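Local atomic coordinates of novel immune-type receptor 11 (Ictalurus punctatus, PDB entry 2QTE), a protein that probably acts as a cell-surface immune receptor of bony fish, recognising allogeneic cells through an immunoglobulin variable-type extracellular domain. Residues A[11-24]-A[71-85]. The protein carries 1 engineered substitution. Numbering follows the deposited sequence.
Sequences VKRGENVTMECSMS and VNDQKFDLNIIGARE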
loop_
_atom_site.group_PDB
_atom_site.type_symbol
_atom_site.label_atom_id
_atom_site.label_comp_id
_atom_site.label_asym_id
_atom_site.label_seq_id
_atom_site.Cartn_x
_atom_site.Cartn_y
_atom_site.Cartn_z
ATOM N N VAL A 11 -16.877 8.387 -11.402
ATOM C CA VAL A 11 -16.697 9.133 -12.622
ATOM C C VAL A 11 -17.274 8.327 -13.787
ATOM O O VAL A 11 -17.425 7.109 -13.683
ATOM C CB VAL A 11 -15.188 9.446 -12.898
ATOM C CG1 VAL A 11 -14.550 10.231 -11.732
ATOM C CG2 VAL A 11 -14.390 8.159 -13.214
ATOM N N LYS A 12 -17.607 9.016 -14.884
ATOM C CA LYS A 12 -17.906 8.349 -16.166
ATOM C C LYS A 12 -16.690 8.350 -17.127
ATOM O O LYS A 12 -15.795 9.199 -17.016
ATOM C CB LYS A 12 -19.093 9.036 -16.837
ATOM C CG LYS A 12 -20.295 9.191 -15.906
ATOM C CD LYS A 12 -21.402 9.989 -16.507
ATOM C CE LYS A 12 -22.747 9.655 -15.795
ATOM N NZ LYS A 12 -22.901 10.506 -14.583
ATOM N N ARG A 13 -16.672 7.397 -18.069
ATOM C CA ARG A 13 -15.747 7.389 -19.176
ATOM C C ARG A 13 -15.585 8.810 -19.746
ATOM O O ARG A 13 -16.570 9.494 -20.015
ATOM C CB ARG A 13 -16.262 6.418 -20.260
ATOM C CG ARG A 13 -15.397 6.254 -21.515
ATOM C CD ARG A 13 -14.125 5.470 -21.210
ATOM N NE ARG A 13 -13.370 5.030 -22.395
ATOM C CZ ARG A 13 -12.568 5.800 -23.136
ATOM N NH1 ARG A 13 -12.410 7.092 -22.858
ATOM N NH2 ARG A 13 -11.923 5.278 -24.174
ATOM N N GLY A 14 -14.341 9.259 -19.858
ATOM C CA GLY A 14 -14.035 10.522 -20.497
ATOM C C GLY A 14 -14.083 11.721 -19.585
ATOM O O GLY A 14 -13.821 12.829 -20.034
ATOM N N GLU A 15 -14.398 11.489 -18.312
ATOM C CA GLU A 15 -14.428 12.556 -17.294
ATOM C C GLU A 15 -13.010 13.003 -16.834
ATOM O O GLU A 15 -12.053 12.235 -16.905
ATOM C CB GLU A 15 -15.327 12.083 -16.124
ATOM C CG GLU A 15 -15.406 12.986 -14.894
ATOM C CD GLU A 15 -16.596 12.689 -13.993
ATOM O OE1 GLU A 15 -17.426 11.794 -14.302
ATOM O OE2 GLU A 15 -16.699 13.392 -12.970
ATOM N N ASN A 16 -12.861 14.267 -16.455
ATOM C CA ASN A 16 -11.587 14.703 -15.900
ATOM C C ASN A 16 -11.633 14.575 -14.411
ATOM O O ASN A 16 -12.646 14.884 -13.787
ATOM C CB ASN A 16 -11.206 16.127 -16.319
ATOM C CG ASN A 16 -11.266 16.310 -17.809
ATOM O OD1 ASN A 16 -10.969 15.388 -18.559
ATOM N ND2 ASN A 16 -11.695 17.464 -18.240
ATOM N N VAL A 17 -10.554 14.083 -13.823
ATOM C CA VAL A 17 -10.557 13.909 -12.392
ATOM C C VAL A 17 -9.232 14.303 -11.731
ATOM O O VAL A 17 -8.156 14.165 -12.322
ATOM C CB VAL A 17 -11.023 12.474 -11.979
ATOM C CG1 VAL A 17 -10.321 11.381 -12.780
ATOM C CG2 VAL A 17 -10.832 12.253 -10.465
ATOM N N THR A 18 -9.339 14.795 -10.501
ATOM C CA THR A 18 -8.168 15.076 -9.636
ATOM C C THR A 18 -8.288 14.383 -8.287
ATOM O O THR A 18 -9.297 14.529 -7.621
ATOM C CB THR A 18 -8.048 16.566 -9.449
ATOM O OG1 THR A 18 -7.804 17.152 -10.741
ATOM C CG2 THR A 18 -6.925 16.917 -8.459
ATOM N N MET A 19 -7.293 13.578 -7.918
ATOM C CA MET A 19 -7.261 12.974 -6.580
ATOM C C MET A 19 -6.196 13.707 -5.772
ATOM O O MET A 19 -5.088 13.898 -6.219
ATOM C CB MET A 19 -6.979 11.479 -6.656
ATOM C CG MET A 19 -7.904 10.786 -7.566
ATOM S SD MET A 19 -7.616 9.046 -7.876
ATOM C CE MET A 19 -6.468 9.073 -9.276
ATOM N N GLU A 20 -6.553 14.099 -4.568
ATOM C CA GLU A 20 -5.808 15.051 -3.791
ATOM C C GLU A 20 -4.896 14.409 -2.741
ATOM O O GLU A 20 -5.215 13.365 -2.201
ATOM C CB GLU A 20 -6.811 15.946 -3.083
ATOM C CG GLU A 20 -7.433 17.034 -3.957
ATOM C CD GLU A 20 -8.807 16.675 -4.477
ATOM O OE1 GLU A 20 -9.254 17.308 -5.475
ATOM O OE2 GLU A 20 -9.447 15.764 -3.893
ATOM N N CYS A 21 -3.751 15.026 -2.488
ATOM C CA CYS A 21 -2.894 14.662 -1.380
ATOM C C CYS A 21 -2.241 15.961 -0.916
ATOM O O CYS A 21 -1.668 16.669 -1.729
ATOM C CB CYS A 21 -1.822 13.691 -1.833
ATOM S SG CYS A 21 -0.606 13.201 -0.566
ATOM N N SER A 22 -2.333 16.288 0.371
ATOM C CA SER A 22 -1.721 17.534 0.863
ATOM C C SER A 22 -0.220 17.386 1.104
ATOM O O SER A 22 0.292 16.292 1.370
ATOM C CB SER A 22 -2.469 18.097 2.080
ATOM O OG SER A 22 -1.855 19.290 2.576
ATOM N N MET A 23 0.481 18.506 0.994
ATOM C CA MET A 23 1.927 18.569 1.083
ATOM C C MET A 23 2.326 19.144 2.448
ATOM O O MET A 23 3.432 18.893 2.946
ATOM C CB MET A 23 2.450 19.475 -0.052
ATOM C CG MET A 23 3.914 19.395 -0.350
ATOM S SD MET A 23 4.284 17.877 -1.204
ATOM C CE MET A 23 4.415 18.405 -2.912
ATOM N N SER A 24 1.416 19.898 3.061
ATOM C CA SER A 24 1.775 20.725 4.216
ATOM C C SER A 24 2.672 19.981 5.216
ATOM O O SER A 24 3.698 20.524 5.646
ATOM C CB SER A 24 0.550 21.381 4.873
ATOM O OG SER A 24 -0.653 20.631 4.700
ATOM N N VAL A 71 1.844 19.933 -8.495
ATOM C CA VAL A 71 2.766 19.870 -7.367
ATOM C C VAL A 71 3.198 21.288 -7.002
ATOM O O VAL A 71 3.736 22.008 -7.849
ATOM C CB VAL A 71 3.989 18.992 -7.682
ATOM C CG1 VAL A 71 5.000 18.973 -6.517
ATOM C CG2 VAL A 71 3.513 17.538 -8.104
ATOM N N ASN A 72 2.938 21.682 -5.755
ATOM C CA ASN A 72 3.422 22.944 -5.215
ATOM C C ASN A 72 3.720 22.848 -3.692
ATOM O O ASN A 72 3.929 21.759 -3.178
ATOM C CB ASN A 72 2.483 24.109 -5.571
ATOM C CG ASN A 72 1.054 23.935 -5.064
ATOM O OD1 ASN A 72 0.808 23.574 -3.906
ATOM N ND2 ASN A 72 0.095 24.234 -5.931
ATOM N N ASP A 73 3.771 23.977 -2.994
ATOM C CA ASP A 73 4.012 23.980 -1.541
ATOM C C ASP A 73 2.873 23.332 -0.755
ATOM O O ASP A 73 3.025 22.967 0.424
ATOM C CB ASP A 73 4.212 25.422 -1.040
ATOM C CG ASP A 73 5.666 25.899 -1.141
ATOM O OD1 ASP A 73 5.851 27.143 -1.263
ATOM O OD2 ASP A 73 6.621 25.060 -1.103
ATOM N N GLN A 74 1.716 23.214 -1.403
ATOM C CA GLN A 74 0.530 22.787 -0.701
ATOM C C GLN A 74 -0.049 21.501 -1.262
ATOM O O GLN A 74 -0.784 20.809 -0.553
ATOM C CB GLN A 74 -0.517 23.905 -0.659
ATOM C CG GLN A 74 -0.057 25.171 0.152
ATOM C CD GLN A 74 0.631 26.235 -0.720
ATOM O OE1 GLN A 74 1.847 26.191 -0.964
ATOM N NE2 GLN A 74 -0.159 27.195 -1.195
ATOM N N LYS A 75 0.304 21.159 -2.502
ATOM C CA LYS A 75 -0.425 20.125 -3.239
ATOM C C LYS A 75 0.463 19.063 -3.822
ATOM O O LYS A 75 1.558 19.344 -4.298
ATOM C CB LYS A 75 -1.208 20.758 -4.397
ATOM C CG LYS A 75 -2.325 21.680 -3.977
ATOM C CD LYS A 75 -3.045 22.250 -5.179
ATOM C CE LYS A 75 -4.096 23.234 -4.741
ATOM N NZ LYS A 75 -5.188 23.364 -5.749
ATOM N N PHE A 76 -0.016 17.832 -3.821
ATOM C CA PHE A 76 0.654 16.807 -4.562
ATOM C C PHE A 76 -0.475 16.017 -5.208
ATOM O O PHE A 76 -0.697 14.833 -4.893
ATOM C CB PHE A 76 1.499 15.996 -3.591
ATOM C CG PHE A 76 2.390 14.979 -4.237
ATOM C CD1 PHE A 76 3.427 15.368 -5.083
ATOM C CD2 PHE A 76 2.224 13.623 -3.974
ATOM C CE1 PHE A 76 4.248 14.442 -5.680
ATOM C CE2 PHE A 76 3.057 12.690 -4.583
ATOM C CZ PHE A 76 4.068 13.088 -5.428
ATOM N N ASP A 77 -1.233 16.691 -6.064
ATOM C CA ASP A 77 -2.502 16.099 -6.559
ATOM C C ASP A 77 -2.332 15.438 -7.915
ATOM O O ASP A 77 -1.678 15.976 -8.780
ATOM C CB ASP A 77 -3.594 17.141 -6.657
ATOM C CG ASP A 77 -3.780 17.939 -5.364
ATOM O OD1 ASP A 77 -3.347 17.472 -4.278
ATOM O OD2 ASP A 77 -4.409 19.006 -5.441
ATOM N N LEU A 78 -2.998 14.300 -8.101
ATOM C CA LEU A 78 -2.883 13.526 -9.314
ATOM C C LEU A 78 -4.106 13.844 -10.224
ATOM O O LEU A 78 -5.220 13.779 -9.758
ATOM C CB LEU A 78 -2.845 12.053 -8.883
ATOM C CG LEU A 78 -2.656 10.917 -9.887
ATOM C CD1 LEU A 78 -1.370 11.071 -10.666
ATOM C CD2 LEU A 78 -2.684 9.602 -9.095
ATOM N N ASN A 79 -3.905 14.209 -11.492
ATOM C CA ASN A 79 -5.022 14.466 -12.405
ATOM C C ASN A 79 -5.064 13.408 -13.516
ATOM O O ASN A 79 -4.035 12.850 -13.879
ATOM C CB ASN A 79 -4.855 15.792 -13.093
ATOM C CG ASN A 79 -4.391 16.880 -12.160
ATOM O OD1 ASN A 79 -5.090 17.172 -11.201
ATOM N ND2 ASN A 79 -3.234 17.483 -12.430
ATOM N N ILE A 80 -6.259 13.129 -14.020
ATOM C CA ILE A 80 -6.444 12.360 -15.261
ATOM C C ILE A 80 -7.324 13.195 -16.190
ATOM O O ILE A 80 -8.364 13.690 -15.748
ATOM C CB ILE A 80 -7.167 11.007 -15.060
ATOM C CG1 ILE A 80 -6.523 10.140 -13.964
ATOM C CG2 ILE A 80 -7.075 10.201 -16.322
ATOM C CD1 ILE A 80 -6.765 10.627 -12.544
ATOM N N ILE A 81 -6.912 13.388 -17.450
ATOM C CA ILE A 81 -7.819 14.039 -18.397
ATOM C C ILE A 81 -8.406 12.896 -19.254
ATOM O O ILE A 81 -7.663 12.151 -19.883
ATOM C CB ILE A 81 -7.176 15.261 -19.161
ATOM C CG1 ILE A 81 -6.990 16.459 -18.180
ATOM C CG2 ILE A 81 -8.130 15.814 -20.292
ATOM C CD1 ILE A 81 -6.015 17.535 -18.654
ATOM N N GLY A 82 -9.717 12.727 -19.256
ATOM C CA GLY A 82 -10.331 11.663 -20.078
ATOM C C GLY A 82 -10.219 10.267 -19.499
ATOM O O GLY A 82 -9.602 9.387 -20.111
ATOM N N ALA A 83 -10.828 10.055 -18.322
ATOM C CA ALA A 83 -10.807 8.745 -17.594
ATOM C C ALA A 83 -11.256 7.522 -18.418
ATOM O O ALA A 83 -12.198 7.620 -19.238
ATOM C CB ALA A 83 -11.655 8.865 -16.327
ATOM N N ARG A 84 -10.579 6.390 -18.242
ATOM C CA ARG A 84 -11.066 5.157 -18.860
ATOM C C ARG A 84 -11.213 4.040 -17.836
ATOM O O ARG A 84 -10.624 4.103 -16.733
ATOM C CB ARG A 84 -10.296 4.735 -20.115
ATOM C CG ARG A 84 -8.830 4.318 -20.010
ATOM C CD ARG A 84 -8.121 4.504 -21.406
ATOM N NE ARG A 84 -8.609 5.718 -22.099
ATOM C CZ ARG A 84 -8.090 6.265 -23.208
ATOM N NH1 ARG A 84 -7.002 5.770 -23.810
ATOM N NH2 ARG A 84 -8.667 7.339 -23.706
ATOM N N GLU A 85 -12.040 3.043 -18.184
ATOM C CA GLU A 85 -12.347 1.960 -17.240
ATOM C C GLU A 85 -11.107 1.450 -16.469
ATOM O O GLU A 85 -11.153 1.269 -15.249
ATOM C CB GLU A 85 -12.978 0.796 -17.979
ATOM C CG GLU A 85 -14.397 1.099 -18.455
ATOM C CD GLU A 85 -15.067 -0.149 -18.977
ATOM O OE1 GLU A 85 -15.140 -1.132 -18.198
ATOM O OE2 GLU A 85 -15.471 -0.154 -20.172
#
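M23 folds its terminal methyl over the start of the opposite strand: CE lies 3.8 Å from F76 CB and 3.7 Å from V71 CG1. Bends at chi2 (74°) and chi3 turn the thioether back this way. SD sits 5.4 Å from the F76 ring centroid, 46° off the normal, an oblique Met-aromatic contact. Towards the middle, M19 CE packs on both L78 CD2 and I80 CD1, the latter also touched by V17 CG1 at 3.6 Å. V17, M19, L78 and I80 share the face turned to the sandwich interior, where C21, disulfide-bonded to C93, packs on W34, the cysteine–tryptophan pin of an immunoglobulin V-type domain. Strands 17-19 and 76-80 are antiparallel neighbours (155°), with V17–I80 and M19–L78 as hydrogen-bonded pairs. On the other face T18 OG1 donates to N79 OD1 (2.8 Å), tilted from the carbonyl plane, while N79 ND2 hydrogen-bonds S68 OG. Beyond M19 a side chain replaces a backbone acceptor: C21 N reaches D77 OD1 at 3.1 Å from above the carboxylate plane. At the far end N16 OD1 accepts from G82 N (3.0 Å), and within the type II turn K12–E15, G14 N donates to A83 O, while R84 CB lies over one face of the R13 guanidinium, offset toward its rim.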